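Local coordinates for protein Lic11098 (Leptospira interrogans serogroup Icterohaemorrhagiae serovar copenhageni, PDB 4U08) that is of unknown function, but is a leucine-rich repeat protein of a human pathogen and may act as a virulence factor, at residues A[296-301]-A[316-321]; A[267-272]-A[287-292]. One frame throughout, in Å; residues are numbered along the deposited sequence.

Interaction 1 of 2, residues A[296-301]-A[316-321]; sequences QRLQTL and GQLRNL
Gln296 NE2 donates to Gln317 O at 2.8 Å, nearly straight at 160°. The donor stands above the carbonyl plane, while the acceptor lies in the plane of the Gln296 amide. Gly293 O takes a weak second bond from NE2. Gln296 OE1 takes a weak, bent bond from Arg319 NH1, also 2.8 Å long. A bend at chi2 (-57°) folds the Gln296 chain so that its amide faces these partners. The Arg319 chain crosses it at about a right angle. The main-chain O of Gln296 has its own partner: Asn320 ND2 donates to it at 2.8 Å, in the carbonyl plane. The OD1 of Asn320 is taken by Lys343.

The Arg297 and Arg319 side chains run side by side, but their guanidinium planes stand 77° apart, and Arg319 NH2 comes to the edge of the Arg297 group, 3.6 Å from its NH1. Two like charges so close probably disfavour each other. One water links Leu298 O to Asn320 N. Deeper in, Leu298 and Leu321 lie side by side, with Leu298 CD2 4.0 Å from Leu321 CD1. Leu301 CB touches the same methyl.

Leu298 and Leu321 hold equivalent places in consecutive leucine-rich repeats stacked along the solenoid. The 296-301 segment runs into strand 300-302, and Leu321 leads into strand 323-325. Leu298 also packs on Leu278 of strand 277-279, in the preceding repeat.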
ATOM      1  N   GLN A 296      16.438  -6.128 -16.638  1.00 28.03           N
ATOM      2  CA  GLN A 296      17.159  -4.985 -17.217  1.00 28.95           C
ATOM      3  C   GLN A 296      16.801  -3.609 -16.638  1.00 31.55           C
ATOM      4  O   GLN A 296      17.620  -2.699 -16.715  1.00 32.10           O
ATOM      5  CB  GLN A 296      17.035  -4.998 -18.750  1.00 31.83           C
ATOM      6  CG  GLN A 296      17.802  -6.167 -19.383  1.00 41.99           C
ATOM      7  CD  GLN A 296      19.274  -6.150 -19.005  1.00 54.66           C
ATOM      8  OE1 GLN A 296      20.035  -5.260 -19.399  1.00 48.13           O
ATOM      9  NE2 GLN A 296      19.690  -7.092 -18.171  1.00 39.48           N
ATOM     10  N   ARG A 297      15.643  -3.468 -15.972  1.00 28.38           N
ATOM     11  CA  ARG A 297      15.272  -2.185 -15.365  1.00 27.07           C
ATOM     12  C   ARG A 297      15.545  -2.172 -13.873  1.00 28.34           C
ATOM     13  O   ARG A 297      15.300  -1.165 -13.194  1.00 26.92           O
ATOM     14  CB  ARG A 297      13.780  -1.902 -15.655  1.00 29.85           C
ATOM     15  CG  ARG A 297      13.515  -1.642 -17.142  1.00 46.01           C
ATOM     16  CD  ARG A 297      13.421  -0.163 -17.452  1.00 70.41           C
ATOM     17  NE  ARG A 297      12.939   0.067 -18.818  1.00 96.86           N
ATOM     18  CZ  ARG A 297      13.721   0.172 -19.890  1.00116.01           C
ATOM     19  NH1 ARG A 297      15.042   0.066 -19.774  1.00102.13           N
ATOM     20  NH2 ARG A 297      13.191   0.381 -21.087  1.00105.07           N
ATOM     21  N   LEU A 298      16.057  -3.284 -13.333  1.00 23.86           N
ATOM     22  CA  LEU A 298      16.278  -3.330 -11.889  1.00 23.25           C
ATOM     23  C   LEU A 298      17.275  -2.283 -11.387  1.00 29.50           C
ATOM     24  O   LEU A 298      18.388  -2.209 -11.902  1.00 31.76           O
ATOM     25  CB  LEU A 298      16.682  -4.754 -11.423  1.00 22.97           C
ATOM     26  CG  LEU A 298      16.433  -5.077  -9.955  1.00 27.09           C
ATOM     27  CD1 LEU A 298      14.918  -5.166  -9.647  1.00 26.94           C
ATOM     28  CD2 LEU A 298      17.131  -6.411  -9.564  1.00 27.29           C
ATOM     29  N   GLN A 299      16.869  -1.478 -10.395  1.00 25.33           N
ATOM     30  CA  GLN A 299      17.699  -0.444  -9.780  1.00 25.75           C
ATOM     31  C   GLN A 299      18.140  -0.826  -8.378  1.00 28.65           C
ATOM     32  O   GLN A 299      19.219  -0.449  -7.923  1.00 29.11           O
ATOM     33  CB  GLN A 299      16.910   0.878  -9.671  1.00 27.71           C
ATOM     34  CG  GLN A 299      16.693   1.587 -10.993  1.00 36.29           C
ATOM     35  CD  GLN A 299      15.710   2.720 -10.833  1.00 57.70           C
ATOM     36  OE1 GLN A 299      15.648   3.378  -9.799  1.00 55.89           O
ATOM     37  NE2 GLN A 299      14.876   2.932 -11.836  1.00 54.45           N
ATOM     38  N   THR A 300      17.260  -1.487  -7.649  1.00 23.52           N
ATOM     39  CA  THR A 300      17.497  -1.822  -6.249  1.00 22.73           C
ATOM     40  C   THR A 300      17.230  -3.301  -5.990  1.00 27.73           C
ATOM     41  O   THR A 300      16.142  -3.795  -6.288  1.00 27.47           O
ATOM     42  CB  THR A 300      16.603  -0.891  -5.411  1.00 34.06           C
ATOM     43  OG1 THR A 300      16.952   0.475  -5.688  1.00 36.02           O
ATOM     44  CG2 THR A 300      16.761  -1.099  -3.976  1.00 34.69           C
ATOM     45  N   LEU A 301      18.209  -3.992  -5.391  1.00 25.23           N
ATOM     46  CA  LEU A 301      18.106  -5.415  -5.049  1.00 24.60           C
ATOM     47  C   LEU A 301      18.559  -5.636  -3.607  1.00 28.26           C
ATOM     48  O   LEU A 301      19.717  -5.379  -3.264  1.00 25.42           O
ATOM     49  CB  LEU A 301      18.926  -6.237  -6.059  1.00 24.28           C
ATOM     50  CG  LEU A 301      18.946  -7.775  -5.915  1.00 28.00           C
ATOM     51  CD1 LEU A 301      17.477  -8.368  -5.813  1.00 26.44           C
ATOM     52  CD2 LEU A 301      19.721  -8.396  -7.061  1.00 28.47           C
ATOM     53  N   GLY A 316      25.809  -9.777 -13.220  1.00 31.99           N
ATOM     54  CA  GLY A 316      26.527  -8.740 -13.955  1.00 29.13           C
ATOM     55  C   GLY A 316      25.756  -8.140 -15.115  1.00 33.52           C
ATOM     56  O   GLY A 316      26.182  -7.123 -15.667  1.00 34.54           O
ATOM     57  N   GLN A 317      24.636  -8.759 -15.516  1.00 29.16           N
ATOM     58  CA  GLN A 317      23.784  -8.269 -16.617  1.00 29.73           C
ATOM     59  C   GLN A 317      22.823  -7.136 -16.167  1.00 33.44           C
ATOM     60  O   GLN A 317      22.163  -6.530 -17.011  1.00 33.23           O
ATOM     61  CB  GLN A 317      22.968  -9.413 -17.229  1.00 31.32           C
ATOM     62  CG  GLN A 317      23.827 -10.505 -17.908  1.00 42.66           C
ATOM     63  CD  GLN A 317      23.048 -11.723 -18.343  1.00 62.79           C
ATOM     64  OE1 GLN A 317      21.910 -11.972 -17.926  1.00 61.81           O
ATOM     65  NE2 GLN A 317      23.663 -12.540 -19.171  1.00 56.65           N
ATOM     66  N   LEU A 318      22.742  -6.866 -14.854  1.00 29.23           N
ATOM     67  CA  LEU A 318      21.852  -5.848 -14.261  1.00 29.18           C
ATOM     68  C   LEU A 318      22.452  -4.450 -14.462  1.00 32.70           C
ATOM     69  O   LEU A 318      22.924  -3.811 -13.525  1.00 29.44           O
ATOM     70  CB  LEU A 318      21.591  -6.172 -12.789  1.00 28.91           C
ATOM     71  CG  LEU A 318      20.914  -7.525 -12.528  1.00 32.24           C
ATOM     72  CD1 LEU A 318      20.861  -7.824 -11.047  1.00 33.30           C
ATOM     73  CD2 LEU A 318      19.515  -7.556 -13.099  1.00 35.73           C
ATOM     74  N   ARG A 319      22.434  -3.994 -15.724  1.00 32.77           N
ATOM     75  CA  ARG A 319      23.045  -2.723 -16.147  1.00 33.04           C
ATOM     76  C   ARG A 319      22.501  -1.478 -15.437  1.00 34.70           C
ATOM     77  O   ARG A 319      23.221  -0.496 -15.315  1.00 32.19           O
ATOM     78  CB  ARG A 319      22.971  -2.566 -17.687  1.00 36.48           C
ATOM     79  CG  ARG A 319      21.548  -2.532 -18.259  1.00 52.46           C
ATOM     80  CD  ARG A 319      21.520  -2.138 -19.722  1.00 67.48           C
ATOM     81  NE  ARG A 319      20.272  -1.446 -20.054  1.00 81.01           N
ATOM     82  CZ  ARG A 319      19.253  -1.987 -20.720  1.00 94.96           C
ATOM     83  NH1 ARG A 319      19.327  -3.237 -21.163  1.00 74.42           N
ATOM     84  NH2 ARG A 319      18.159  -1.276 -20.961  1.00 85.00           N
ATOM     85  N   ASN A 320      21.240  -1.522 -14.949  1.00 30.87           N
ATOM     86  CA  ASN A 320      20.652  -0.362 -14.278  1.00 28.85           C
ATOM     87  C   ASN A 320      20.709  -0.419 -12.768  1.00 28.67           C
ATOM     88  O   ASN A 320      20.239   0.493 -12.101  1.00 27.49           O
ATOM     89  CB  ASN A 320      19.204  -0.160 -14.782  1.00 32.81           C
ATOM     90  CG  ASN A 320      19.200   0.510 -16.124  1.00 46.99           C
ATOM     91  OD1 ASN A 320      19.919   1.484 -16.350  1.00 44.33           O
ATOM     92  ND2 ASN A 320      18.489  -0.053 -17.066  1.00 39.07           N
ATOM     93  N   LEU A 321      21.336  -1.465 -12.209  1.00 24.34           N
ATOM     94  CA  LEU A 321      21.408  -1.638 -10.779  1.00 23.19           C
ATOM     95  C   LEU A 321      22.246  -0.581 -10.124  1.00 31.96           C
ATOM     96  O   LEU A 321      23.400  -0.397 -10.504  1.00 34.29           O
ATOM     97  CB  LEU A 321      21.946  -3.048 -10.434  1.00 23.33           C
ATOM     98  CG  LEU A 321      21.630  -3.559  -9.033  1.00 26.75           C
ATOM     99  CD1 LEU A 321      20.121  -3.880  -8.880  1.00 27.75           C
ATOM    100  CD2 LEU A 321      22.457  -4.822  -8.728  1.00 28.98           C
TER
HETATM  101  O   HOH W   1      19.434  -3.713 -14.071  1.00 25.46           O

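Interaction 2 of 2, residues A[267-272]-A[287-292]; sequences KEIGQL and TLPENI
Pro289 and Asn291 meet the short 3-10 turn of 267-271 in a stack of two successive leucine-rich repeat turns. Both segments belong to the loops that lead from one strand of the solenoid to the next. The contact is small, burying 232 Å² in all.

The apolar part centres on one methyl. Ile269 CG2 sits 3.9 Å from Pro289 CG, and the two side chains cross at about a right angle. The same CG2 reaches Ile292 CD1 at 4.3 Å. Ile269 and Ile292 are both buried, so this end of the contact joins the hydrophobic interior.

Around Asn291 the contact is close packing of polar groups without a hydrogen bond; Lys267 O and Asn291 OD1, two acceptors, are 3.4 Å apart. Asn291 lays its side chain across the first residue of the 3-10 segment. Its CB lies 3.1 Å from Lys267 O, and its amide ND2 comes within 3.4 Å of Lys267 CB. Lys267 O is already the acceptor for Gly270 N within its own turn. The rest of the Lys267 chain extends away from the neighbouring repeat.

Backbone packs on backbone at Gly270. Having no side chain, it lets the two turns come close: Gly270 CA is 3.3 Å from Asn291 O.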
ATOM      1  N   LYS A 267      12.224 -19.460 -12.070  1.00 30.38           N
ATOM      2  CA  LYS A 267      13.035 -18.953 -13.195  1.00 31.16           C
ATOM      3  C   LYS A 267      12.286 -17.830 -13.947  1.00 33.92           C
ATOM      4  O   LYS A 267      12.915 -16.932 -14.503  1.00 33.09           O
ATOM      5  CB  LYS A 267      13.431 -20.072 -14.170  1.00 33.90           C
ATOM      6  CG  LYS A 267      12.255 -20.837 -14.796  1.00 54.92           C
ATOM      7  CD  LYS A 267      12.726 -21.890 -15.807  1.00 67.95           C
ATOM      8  CE  LYS A 267      11.574 -22.500 -16.564  1.00 79.05           C
ATOM      9  NZ  LYS A 267      12.045 -23.382 -17.655  1.00 88.28           N
ATOM     10  N   GLU A 268      10.943 -17.876 -13.922  1.00 30.78           N
ATOM     11  CA  GLU A 268      10.056 -16.908 -14.593  1.00 30.20           C
ATOM     12  C   GLU A 268      10.169 -15.485 -14.030  1.00 34.02           C
ATOM     13  O   GLU A 268       9.658 -14.555 -14.652  1.00 32.89           O
ATOM     14  CB  GLU A 268       8.587 -17.388 -14.562  1.00 30.60           C
ATOM     15  CG  GLU A 268       8.312 -18.613 -15.426  1.00 35.44           C
ATOM     16  CD  GLU A 268       8.750 -19.952 -14.849  1.00 43.98           C
ATOM     17  OE1 GLU A 268       9.135 -20.007 -13.659  1.00 36.07           O
ATOM     18  OE2 GLU A 268       8.718 -20.951 -15.598  1.00 45.71           O
ATOM     19  N   ILE A 269      10.845 -15.309 -12.871  1.00 31.09           N
ATOM     20  CA  ILE A 269      11.129 -14.001 -12.291  1.00 31.36           C
ATOM     21  C   ILE A 269      11.824 -13.090 -13.328  1.00 36.45           C
ATOM     22  O   ILE A 269      11.583 -11.875 -13.310  1.00 36.22           O
ATOM     23  CB  ILE A 269      11.932 -14.111 -10.960  1.00 35.55           C
ATOM     24  CG1 ILE A 269      11.732 -12.856 -10.067  1.00 37.41           C
ATOM     25  CG2 ILE A 269      13.419 -14.424 -11.202  1.00 34.85           C
ATOM     26  CD1 ILE A 269      10.489 -12.899  -9.158  1.00 44.99           C
ATOM     27  N   GLY A 270      12.633 -13.689 -14.231  1.00 30.23           N
ATOM     28  CA  GLY A 270      13.345 -12.964 -15.289  1.00 29.81           C
ATOM     29  C   GLY A 270      12.442 -12.265 -16.295  1.00 35.37           C
ATOM     30  O   GLY A 270      12.890 -11.396 -17.051  1.00 36.50           O
ATOM     31  N   GLN A 271      11.159 -12.632 -16.309  1.00 29.60           N
ATOM     32  CA  GLN A 271      10.177 -12.062 -17.243  1.00 29.24           C
ATOM     33  C   GLN A 271       9.640 -10.698 -16.782  1.00 31.09           C
ATOM     34  O   GLN A 271       8.891 -10.072 -17.522  1.00 30.65           O
ATOM     35  CB  GLN A 271       9.011 -13.053 -17.420  1.00 29.90           C
ATOM     36  CG  GLN A 271       9.389 -14.358 -18.111  1.00 37.38           C
ATOM     37  CD  GLN A 271       8.294 -15.387 -18.040  1.00 42.45           C
ATOM     38  OE1 GLN A 271       7.153 -15.115 -17.674  1.00 39.70           O
ATOM     39  NE2 GLN A 271       8.613 -16.598 -18.392  1.00 35.05           N
ATOM     40  N   LEU A 272      10.017 -10.245 -15.570  1.00 27.18           N
ATOM     41  CA  LEU A 272       9.517  -8.989 -14.995  1.00 27.38           C
ATOM     42  C   LEU A 272      10.221  -7.786 -15.613  1.00 28.76           C
ATOM     43  O   LEU A 272      11.021  -7.124 -14.978  1.00 27.24           O
ATOM     44  CB  LEU A 272       9.573  -9.017 -13.461  1.00 27.82           C
ATOM     45  CG  LEU A 272       8.668 -10.061 -12.767  1.00 32.53           C
ATOM     46  CD1 LEU A 272       8.966 -10.153 -11.292  1.00 31.53           C
ATOM     47  CD2 LEU A 272       7.219  -9.732 -12.955  1.00 33.78           C
ATOM     48  N   THR A 287      19.860 -19.957  -3.182  1.00 33.52           N
ATOM     49  CA  THR A 287      20.395 -19.672  -4.522  1.00 34.21           C
ATOM     50  C   THR A 287      19.531 -18.614  -5.276  1.00 37.63           C
ATOM     51  O   THR A 287      18.381 -18.423  -4.891  1.00 37.95           O
ATOM     52  CB  THR A 287      20.466 -21.006  -5.322  1.00 43.92           C
ATOM     53  OG1 THR A 287      21.230 -20.787  -6.502  1.00 51.70           O
ATOM     54  CG2 THR A 287      19.073 -21.570  -5.677  1.00 38.97           C
ATOM     55  N   LEU A 288      20.075 -17.950  -6.321  1.00 34.67           N
ATOM     56  CA  LEU A 288      19.290 -17.063  -7.208  1.00 34.09           C
ATOM     57  C   LEU A 288      19.272 -17.709  -8.585  1.00 36.84           C
ATOM     58  O   LEU A 288      20.325 -18.189  -9.021  1.00 35.34           O
ATOM     59  CB  LEU A 288      19.853 -15.641  -7.346  1.00 34.37           C
ATOM     60  CG  LEU A 288      19.890 -14.764  -6.108  1.00 39.53           C
ATOM     61  CD1 LEU A 288      20.616 -13.473  -6.421  1.00 39.86           C
ATOM     62  CD2 LEU A 288      18.471 -14.469  -5.572  1.00 41.80           C
ATOM     63  N   PRO A 289      18.130 -17.698  -9.325  1.00 34.21           N
ATOM     64  CA  PRO A 289      18.145 -18.274 -10.681  1.00 33.27           C
ATOM     65  C   PRO A 289      19.019 -17.459 -11.632  1.00 35.00           C
ATOM     66  O   PRO A 289      19.198 -16.253 -11.408  1.00 34.25           O
ATOM     67  CB  PRO A 289      16.673 -18.203 -11.094  1.00 34.86           C
ATOM     68  CG  PRO A 289      16.092 -17.072 -10.297  1.00 38.07           C
ATOM     69  CD  PRO A 289      16.803 -17.119  -8.989  1.00 34.70           C
ATOM     70  N   GLU A 290      19.556 -18.086 -12.700  1.00 31.47           N
ATOM     71  CA  GLU A 290      20.370 -17.360 -13.699  1.00 32.89           C
ATOM     72  C   GLU A 290      19.538 -16.237 -14.376  1.00 35.46           C
ATOM     73  O   GLU A 290      20.080 -15.214 -14.793  1.00 34.36           O
ATOM     74  CB  GLU A 290      20.967 -18.309 -14.753  1.00 35.32           C
ATOM     75  CG  GLU A 290      19.954 -19.044 -15.621  1.00 54.35           C
ATOM     76  CD  GLU A 290      20.529 -20.043 -16.612  1.00 82.35           C
ATOM     77  OE1 GLU A 290      20.264 -21.258 -16.459  1.00 82.36           O
ATOM     78  OE2 GLU A 290      21.233 -19.608 -17.552  1.00 73.92           O
ATOM     79  N   ASN A 291      18.213 -16.435 -14.416  1.00 31.97           N
ATOM     80  CA  ASN A 291      17.212 -15.537 -15.003  1.00 31.33           C
ATOM     81  C   ASN A 291      17.142 -14.164 -14.343  1.00 34.77           C
ATOM     82  O   ASN A 291      16.566 -13.245 -14.931  1.00 34.78           O
ATOM     83  CB  ASN A 291      15.852 -16.214 -14.960  1.00 34.17           C
ATOM     84  CG  ASN A 291      15.842 -17.588 -15.602  1.00 55.37           C
ATOM     85  OD1 ASN A 291      15.404 -17.739 -16.748  1.00 44.70           O
ATOM     86  ND2 ASN A 291      16.377 -18.612 -14.884  1.00 41.81           N
ATOM     87  N   ILE A 292      17.721 -14.015 -13.134  1.00 30.00           N
ATOM     88  CA  ILE A 292      17.787 -12.754 -12.412  1.00 29.46           C
ATOM     89  C   ILE A 292      18.429 -11.662 -13.301  1.00 32.17           C
ATOM     90  O   ILE A 292      17.995 -10.510 -13.246  1.00 29.35           O
ATOM     91  CB  ILE A 292      18.447 -12.925 -11.005  1.00 33.31           C
ATOM     92  CG1 ILE A 292      17.955 -11.843  -9.995  1.00 35.23           C
ATOM     93  CG2 ILE A 292      19.985 -13.000 -11.067  1.00 32.84           C
ATOM     94  CD1 ILE A 292      16.611 -12.187  -9.311  1.00 48.11           C
TER

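Interactions 1 and 2 come in series along the chain, interaction 2 first. Their centres are about 13 Å apart. Both join neighbouring turns of the same leucine-rich repeat solenoid. Interaction 2 lies mainly at the 3-10 segments of the connecting loops; interaction 1 lies further along, from the end of a 3-10 segment to the start of a strand. The two touch where Leu318 CD2 packs 3.3 Å from Ile292 O. Ile292 thus takes part in both directions: its CD1 meets Ile269 of the preceding turn, its O Leu318 of the next. Interaction 1 is mixed polar and apolar, while interaction 2 is packing alone. A bound zinc ion lies about 12 Å from the Thr300 side chain.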